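PDB 2VMC: discoidin-2 from Dictyostelium discoideum, which binds galactose and N-acetylgalactosamine as a trimeric lectin and may take part in spore formation and spore coat assembly. Local coordinates for residues K207-T212 and A242-T247; Q216-G221 and I236-N241. All blocks are in the same frame, centred on the assembly; numbering follows the deposited sequence.

Both contacts lie in the H-type lectin domain, with centres about 9 Å apart. Along the chain they are nested: strand 200-211 is followed by 216-224, then 230-237 and 242-254, so contact 2 falls inside the loop closed by contact 1. Each joins neighbouring strands of a different antiparallel three-stranded sheet, and the sheets pack together, V243 CG2 lying 3.5 Å from T237 OG1. Contact 1 holds D209 and contact 2 holds R218 and W238, yet the sugar beside D209 is also bonded by R218 and W238 of a second subunit. Each binding site is therefore built across a subunit interface, which ties sugar recognition to the trimer.

Contact 1: K207-T212 and A242-T247; sequences KVDAHT and AVYDLT. With A2G (2-acetamido-2-deoxy-alpha-D-galactopyranose), chain E.
A242 O accepts from H211 N at 2.8 Å and a nearly straight 172°. The two segments form an antiparallel ladder interrupted by a classic beta bulge, within the sheet of strands 163-170, 242-254 and 200-211. V243 faces A210 in a non-hydrogen-bonded pair, its CG2 resting against A210 CB.

Y244 is the inserted residue of the bulge. Its N lies 2.8 Å from D209 O, and the D245 amide reaches the same oxygen, with D245 N in the carbonyl plane of D209 on a lone pair; one carbonyl thus takes two backbone donors. With CG anti to the backbone N (chi1 -166°), the Y244 side chain runs alongside D209, ring and carboxylate planes 30° apart. Sugar atom C4 sits over the ring centre, 3.6 Å above its plane. The D209 carboxylate faces two hydroxyls of this sugar, OD1 lying 2.6 Å from O4 and OD2 2.7 Å from O3; R218 and W238 of the second subunit complete the site. Q216 of that subunit donates its NE2 to D209 OD1, and R174 makes a cation-pi contact with Y244.

D245 crosses the K207 side chain at about a right angle and forms a salt bridge with it, K207 NZ meeting D245 OD2 at 2.9 Å on the anti side of the carboxylate. L246 lies side by side with V208, L246 CD2 meeting V208 CG2 at 3.9 Å on the face turned toward W219. At T247 the backbone N bonds K207 O. The T247 and K207 side chains cross at an oblique angle, and T247 OG1, hydrogen-bonded to S170 OG, lies beside the extended lysine chain, 3.6 Å from K207 CD.

Contact 2: Q216-G221 and I236-N241; sequences QMRWEG and ITWGNN. With A2G (2-acetamido-2-deoxy-alpha-D-galactopyranose), chain B.
R218 and W238 meet with the aliphatic part of the arginine laid across the indole. R218 CD stands 3.5 Å from the centroid of the W238 five-membered ring, close to its normal, which defines a CH-pi contact, and R218 CB covers the same ring system farther along. Extended from CG to NE, the arginine passes over the indole and carries the guanidinium beyond it, the two planes 57° apart.

The N241 amide is turned nearly perpendicular to the guanidinium (83°), and its OD1 accepts from R218 NH1 at 2.9 Å, while N241 ND2 donates to Q216 O at 2.8 Å. The type II' turn from W238 to N241 brings it there; G239, at a position where positive phi favours glycine, passes its CA over one guanidinium face. D213 adds a salt bridge to R218 NH1.

Farther along the paired strands, toward the loop that joins them, T237 OG1 donates to R218 O at 2.8 Å from above the carbonyl plane. E220 and I236 form an antiparallel hydrogen-bonded pair, their side chains pointing the same way.

R218 NE and NH2 and W238 NE1 point to the N-acetylgalactosamine: R218 NE bonds its O4 at 2.8 Å, R218 NH2 its O5 at 3.3 Å, and W238 NE1 its O3 at 2.9 Å, almost straight at 170°. Q216 CG lies over a face of the R218 guanidinium, 3.5 Å above the plane and offset toward the rim, helping to hold the group flat; Q216 also packs against the sugar, and its amide bonds H211 and D209 of the third subunit. With NH1 engaged by N241 and D213, the guanidinium is held in rotation so that NE and NH2 face the sugar, consistent with recognition of the axial O4 that marks galactose-type rings, O3 adding a further bond.

Contact 1: K207-T212 and A242-T247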
loop_
_atom_site.group_PDB
_atom_site.type_symbol
_atom_site.label_atom_id
_atom_site.label_comp_id
_atom_site.label_asym_id
_atom_site.label_seq_id
_atom_site.Cartn_x
_atom_site.Cartn_y
_atom_site.Cartn_z
ATOM N N LYS A 207 -33.152 8.256 3.165
ATOM C CA LYS A 207 -34.456 8.589 3.783
ATOM C C LYS A 207 -35.156 9.654 2.982
ATOM O O LYS A 207 -34.550 10.683 2.662
ATOM C CB LYS A 207 -34.309 9.058 5.238
ATOM C CG LYS A 207 -35.653 9.417 5.939
ATOM C CD LYS A 207 -35.378 10.161 7.282
ATOM C CE LYS A 207 -36.632 10.716 7.885
ATOM N NZ LYS A 207 -36.371 11.404 9.193
ATOM N N VAL A 208 -36.445 9.413 2.699
ATOM C CA VAL A 208 -37.328 10.429 2.136
ATOM C C VAL A 208 -38.576 10.568 3.013
ATOM O O VAL A 208 -39.241 9.574 3.328
ATOM C CB VAL A 208 -37.750 10.070 0.691
ATOM C CG1 VAL A 208 -38.953 10.946 0.217
ATOM C CG2 VAL A 208 -36.557 10.138 -0.261
ATOM N N ASP A 209 -38.879 11.809 3.396
ATOM C CA ASP A 209 -40.120 12.139 4.092
ATOM C C ASP A 209 -40.576 13.433 3.389
ATOM O O ASP A 209 -40.083 14.524 3.701
ATOM C CB ASP A 209 -39.848 12.346 5.585
ATOM C CG ASP A 209 -41.129 12.515 6.423
ATOM O OD1 ASP A 209 -42.245 12.590 5.861
ATOM O OD2 ASP A 209 -41.002 12.574 7.670
ATOM N N ALA A 210 -41.425 13.292 2.371
ATOM C CA ALA A 210 -41.791 14.436 1.508
ATOM C C ALA A 210 -43.187 14.302 0.922
ATOM O O ALA A 210 -43.689 13.180 0.686
ATOM C CB ALA A 210 -40.741 14.636 0.380
ATOM N N HIS A 211 -43.819 15.445 0.690
ATOM C CA HIS A 211 -45.155 15.466 0.081
ATOM C C HIS A 211 -45.021 15.738 -1.429
ATOM O O HIS A 211 -44.213 16.581 -1.841
ATOM C CB HIS A 211 -46.009 16.553 0.726
ATOM C CG HIS A 211 -47.479 16.256 0.707
ATOM N ND1 HIS A 211 -48.110 15.575 1.729
ATOM C CD2 HIS A 211 -48.439 16.538 -0.206
ATOM C CE1 HIS A 211 -49.402 15.474 1.456
ATOM N NE2 HIS A 211 -49.631 16.051 0.288
ATOM N N THR A 212 -45.795 15.016 -2.245
ATOM C CA THR A 212 -45.897 15.341 -3.661
ATOM C C THR A 212 -46.633 16.688 -3.873
ATOM O O THR A 212 -47.328 17.198 -2.960
ATOM C CB THR A 212 -46.579 14.210 -4.473
ATOM O OG1 THR A 212 -47.924 14.019 -4.000
ATOM C CG2 THR A 212 -45.774 12.892 -4.363
ATOM N N ALA A 242 -43.472 20.084 -0.446
ATOM C CA ALA A 242 -43.135 20.235 0.979
ATOM C C ALA A 242 -42.273 19.038 1.394
ATOM O O ALA A 242 -42.780 17.883 1.508
ATOM C CB ALA A 242 -44.425 20.291 1.834
ATOM N N VAL A 243 -40.985 19.297 1.593
ATOM C CA VAL A 243 -40.029 18.268 2.024
ATOM C C VAL A 243 -39.852 18.343 3.546
ATOM O O VAL A 243 -39.373 19.344 4.073
ATOM C CB VAL A 243 -38.659 18.405 1.276
ATOM C CG1 VAL A 243 -37.656 17.379 1.809
ATOM C CG2 VAL A 243 -38.845 18.270 -0.242
ATOM N N TYR A 244 -40.274 17.280 4.234
ATOM C CA TYR A 244 -40.238 17.191 5.701
ATOM C C TYR A 244 -38.819 16.856 6.214
ATOM O O TYR A 244 -38.277 17.558 7.095
ATOM C CB TYR A 244 -41.279 16.157 6.186
ATOM C CG TYR A 244 -41.575 16.215 7.662
ATOM C CD1 TYR A 244 -42.695 16.919 8.141
ATOM C CD2 TYR A 244 -40.761 15.557 8.579
ATOM C CE1 TYR A 244 -42.983 16.953 9.493
ATOM C CE2 TYR A 244 -41.038 15.582 9.947
ATOM C CZ TYR A 244 -42.155 16.286 10.387
ATOM O OH TYR A 244 -42.438 16.335 11.727
ATOM N N ASP A 245 -38.210 15.814 5.645
ATOM C CA ASP A 245 -36.792 15.486 5.935
ATOM C C ASP A 245 -36.176 14.689 4.774
ATOM O O ASP A 245 -36.903 14.071 3.976
ATOM C CB ASP A 245 -36.681 14.710 7.262
ATOM C CG ASP A 245 -35.275 14.753 7.885
ATOM O OD1 ASP A 245 -34.440 15.592 7.491
ATOM O OD2 ASP A 245 -35.014 13.933 8.803
ATOM N N LEU A 246 -34.842 14.744 4.660
ATOM C CA LEU A 246 -34.079 13.916 3.710
ATOM C C LEU A 246 -32.792 13.538 4.410
ATOM O O LEU A 246 -32.269 14.361 5.180
ATOM C CB LEU A 246 -33.706 14.688 2.441
ATOM C CG LEU A 246 -34.815 15.000 1.429
ATOM C CD1 LEU A 246 -34.337 16.067 0.402
ATOM C CD2 LEU A 246 -35.355 13.734 0.744
ATOM N N THR A 247 -32.305 12.321 4.165
ATOM C CA THR A 247 -30.980 11.873 4.693
ATOM C C THR A 247 -30.091 11.279 3.585
ATOM O O THR A 247 -30.563 10.501 2.762
ATOM C CB THR A 247 -31.132 10.819 5.833
ATOM O OG1 THR A 247 -31.989 11.337 6.865
ATOM C CG2 THR A 247 -29.755 10.447 6.447
HETATM O O5 A2G E . -46.613 13.555 9.113
HETATM C C1 A2G E . -46.355 13.041 10.423
HETATM O O1 A2G E . -46.248 14.125 11.355
HETATM C C2 A2G E . -45.059 12.234 10.426
HETATM N N2 A2G E . -44.723 11.785 11.774
HETATM C C3 A2G E . -43.860 13.002 9.816
HETATM O O3 A2G E . -42.670 12.198 9.716
HETATM C C4 A2G E . -44.217 13.587 8.444
HETATM O O4 A2G E . -44.308 12.553 7.461
HETATM C C5 A2G E . -45.554 14.350 8.561
HETATM C C6 A2G E . -46.009 14.910 7.219
HETATM O O6 A2G E . -47.110 15.805 7.486
HETATM C C7 A2G E . -45.244 10.654 12.274
HETATM O O7 A2G E . -46.004 9.935 11.616
HETATM C C8 A2G E . -44.830 10.343 13.689
HETATM O O HOH W 1 -46.310 19.302 -1.365
#

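Contact 2: Q216-G221 and I236-N241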
loop_
_atom_site.group_PDB
_atom_site.type_symbol
_atom_site.label_atom_id
_atom_site.label_comp_id
_atom_site.label_asym_id
_atom_site.label_seq_id
_atom_site.Cartn_x
_atom_site.Cartn_y
_atom_site.Cartn_z
ATOM N N GLN A 216 -46.471 15.157 -8.316
ATOM C CA GLN A 216 -45.041 15.251 -8.711
ATOM C C GLN A 216 -44.147 15.270 -7.466
ATOM O O GLN A 216 -44.329 16.118 -6.569
ATOM C CB GLN A 216 -44.757 16.508 -9.577
ATOM C CG GLN A 216 -43.385 16.452 -10.329
ATOM C CD GLN A 216 -43.432 15.491 -11.531
ATOM O OE1 GLN A 216 -44.522 15.097 -11.969
ATOM N NE2 GLN A 216 -42.262 15.133 -12.074
ATOM N N MET A 217 -43.203 14.331 -7.413
ATOM C CA MET A 217 -42.133 14.320 -6.394
ATOM C C MET A 217 -40.902 15.031 -6.937
ATOM O O MET A 217 -40.497 14.781 -8.076
ATOM C CB MET A 217 -41.779 12.881 -5.979
ATOM C CG MET A 217 -40.636 12.755 -4.919
ATOM S SD MET A 217 -41.087 13.576 -3.365
ATOM C CE MET A 217 -42.114 12.296 -2.604
ATOM N N ARG A 218 -40.360 15.960 -6.140
ATOM C CA ARG A 218 -39.148 16.714 -6.482
ATOM C C ARG A 218 -38.211 16.838 -5.265
ATOM O O ARG A 218 -38.566 17.480 -4.263
ATOM C CB ARG A 218 -39.490 18.126 -7.021
ATOM C CG ARG A 218 -40.491 18.185 -8.195
ATOM C CD ARG A 218 -40.797 19.664 -8.562
ATOM N NE ARG A 218 -41.749 19.772 -9.669
ATOM C CZ ARG A 218 -43.059 19.966 -9.505
ATOM N NH1 ARG A 218 -43.565 20.096 -8.283
ATOM N NH2 ARG A 218 -43.852 20.073 -10.573
ATOM N N TRP A 219 -37.021 16.227 -5.355
ATOM C CA TRP A 219 -35.967 16.440 -4.358
ATOM C C TRP A 219 -34.589 16.188 -4.984
ATOM O O TRP A 219 -34.445 15.423 -5.934
ATOM C CB TRP A 219 -36.155 15.609 -3.046
ATOM C CG TRP A 219 -36.184 14.075 -3.208
ATOM C CD1 TRP A 219 -37.300 13.280 -3.234
ATOM C CD2 TRP A 219 -35.054 13.175 -3.337
ATOM N NE1 TRP A 219 -36.942 11.952 -3.374
ATOM C CE2 TRP A 219 -35.573 11.859 -3.438
ATOM C CE3 TRP A 219 -33.656 13.360 -3.375
ATOM C CZ2 TRP A 219 -34.745 10.722 -3.584
ATOM C CZ3 TRP A 219 -32.828 12.237 -3.519
ATOM C CH2 TRP A 219 -33.379 10.925 -3.613
ATOM N N GLU A 220 -33.583 16.856 -4.441
ATOM C CA GLU A 220 -32.214 16.662 -4.892
ATOM C C GLU A 220 -31.254 16.981 -3.752
ATOM O O GLU A 220 -31.540 17.820 -2.887
ATOM C CB GLU A 220 -31.909 17.556 -6.114
ATOM C CG GLU A 220 -30.533 17.331 -6.731
ATOM C CD GLU A 220 -30.329 17.992 -8.085
ATOM O OE1 GLU A 220 -31.223 18.737 -8.554
ATOM O OE2 GLU A 220 -29.262 17.740 -8.693
ATOM N N GLY A 221 -30.102 16.325 -3.792
ATOM C CA GLY A 221 -28.989 16.653 -2.929
ATOM C C GLY A 221 -27.768 16.803 -3.807
ATOM O O GLY A 221 -27.632 16.126 -4.844
ATOM N N ILE A 236 -32.301 20.391 -1.899
ATOM C CA ILE A 236 -32.999 21.186 -2.901
ATOM C C ILE A 236 -34.409 20.636 -3.133
ATOM O O ILE A 236 -34.582 19.413 -3.254
ATOM C CB ILE A 236 -32.234 21.108 -4.254
ATOM C CG1 ILE A 236 -30.746 21.452 -4.051
ATOM C CG2 ILE A 236 -32.928 21.988 -5.343
ATOM C CD1 ILE A 236 -29.885 21.187 -5.256
ATOM N N THR A 237 -35.394 21.535 -3.202
ATOM C CA THR A 237 -36.710 21.175 -3.748
ATOM C C THR A 237 -37.176 22.340 -4.612
ATOM O O THR A 237 -36.544 23.404 -4.608
ATOM C CB THR A 237 -37.745 20.725 -2.655
ATOM O OG1 THR A 237 -38.874 20.085 -3.280
ATOM C CG2 THR A 237 -38.208 21.887 -1.748
ATOM N N TRP A 238 -38.221 22.117 -5.401
ATOM C CA TRP A 238 -38.736 23.152 -6.327
ATOM C C TRP A 238 -40.204 22.835 -6.646
ATOM O O TRP A 238 -40.785 21.953 -6.017
ATOM C CB TRP A 238 -37.839 23.336 -7.584
ATOM C CG TRP A 238 -37.751 22.113 -8.523
ATOM C CD1 TRP A 238 -38.349 21.987 -9.741
ATOM C CD2 TRP A 238 -36.982 20.907 -8.324
ATOM N NE1 TRP A 238 -38.044 20.773 -10.304
ATOM C CE2 TRP A 238 -37.213 20.078 -9.454
ATOM C CE3 TRP A 238 -36.157 20.430 -7.289
ATOM C CZ2 TRP A 238 -36.628 18.788 -9.591
ATOM C CZ3 TRP A 238 -35.565 19.153 -7.417
ATOM C CH2 TRP A 238 -35.817 18.338 -8.566
ATOM N N GLY A 239 -40.826 23.565 -7.564
ATOM C CA GLY A 239 -42.293 23.544 -7.600
ATOM C C GLY A 239 -42.857 23.889 -6.242
ATOM O O GLY A 239 -42.306 24.746 -5.520
ATOM N N ASN A 240 -43.957 23.234 -5.862
ATOM C CA ASN A 240 -44.556 23.486 -4.560
ATOM C C ASN A 240 -44.420 22.315 -3.563
ATOM O O ASN A 240 -45.199 22.209 -2.611
ATOM C CB ASN A 240 -46.037 23.899 -4.718
ATOM C CG ASN A 240 -46.194 25.240 -5.452
ATOM O OD1 ASN A 240 -45.365 26.147 -5.319
ATOM N ND2 ASN A 240 -47.237 25.348 -6.261
ATOM N N ASN A 241 -43.420 21.456 -3.762
ATOM C CA ASN A 241 -43.219 20.329 -2.846
ATOM C C ASN A 241 -42.862 20.756 -1.419
ATOM O O ASN A 241 -42.045 21.663 -1.225
ATOM C CB ASN A 241 -42.117 19.400 -3.365
ATOM C CG ASN A 241 -42.528 18.663 -4.632
ATOM O OD1 ASN A 241 -42.532 19.233 -5.702
ATOM N ND2 ASN A 241 -42.881 17.385 -4.495
HETATM O O5 A2G B . -42.842 20.414 -13.686
HETATM C C1 A2G B . -42.053 21.589 -13.890
HETATM O O1 A2G B . -41.910 21.838 -15.295
HETATM C C2 A2G B . -40.673 21.413 -13.259
HETATM N N2 A2G B . -39.816 22.560 -13.543
HETATM C C3 A2G B . -39.964 20.108 -13.698
HETATM O O3 A2G B . -38.717 19.889 -13.014
HETATM C C4 A2G B . -40.882 18.892 -13.521
HETATM O O4 A2G B . -41.038 18.574 -12.136
HETATM C C5 A2G B . -42.248 19.201 -14.169
HETATM C C6 A2G B . -43.240 18.060 -13.980
HETATM O O6 A2G B . -44.373 18.339 -14.829
HETATM C C7 A2G B . -39.855 23.657 -12.772
HETATM O O7 A2G B . -40.591 23.739 -11.783
HETATM C C8 A2G B . -38.937 24.768 -13.212
#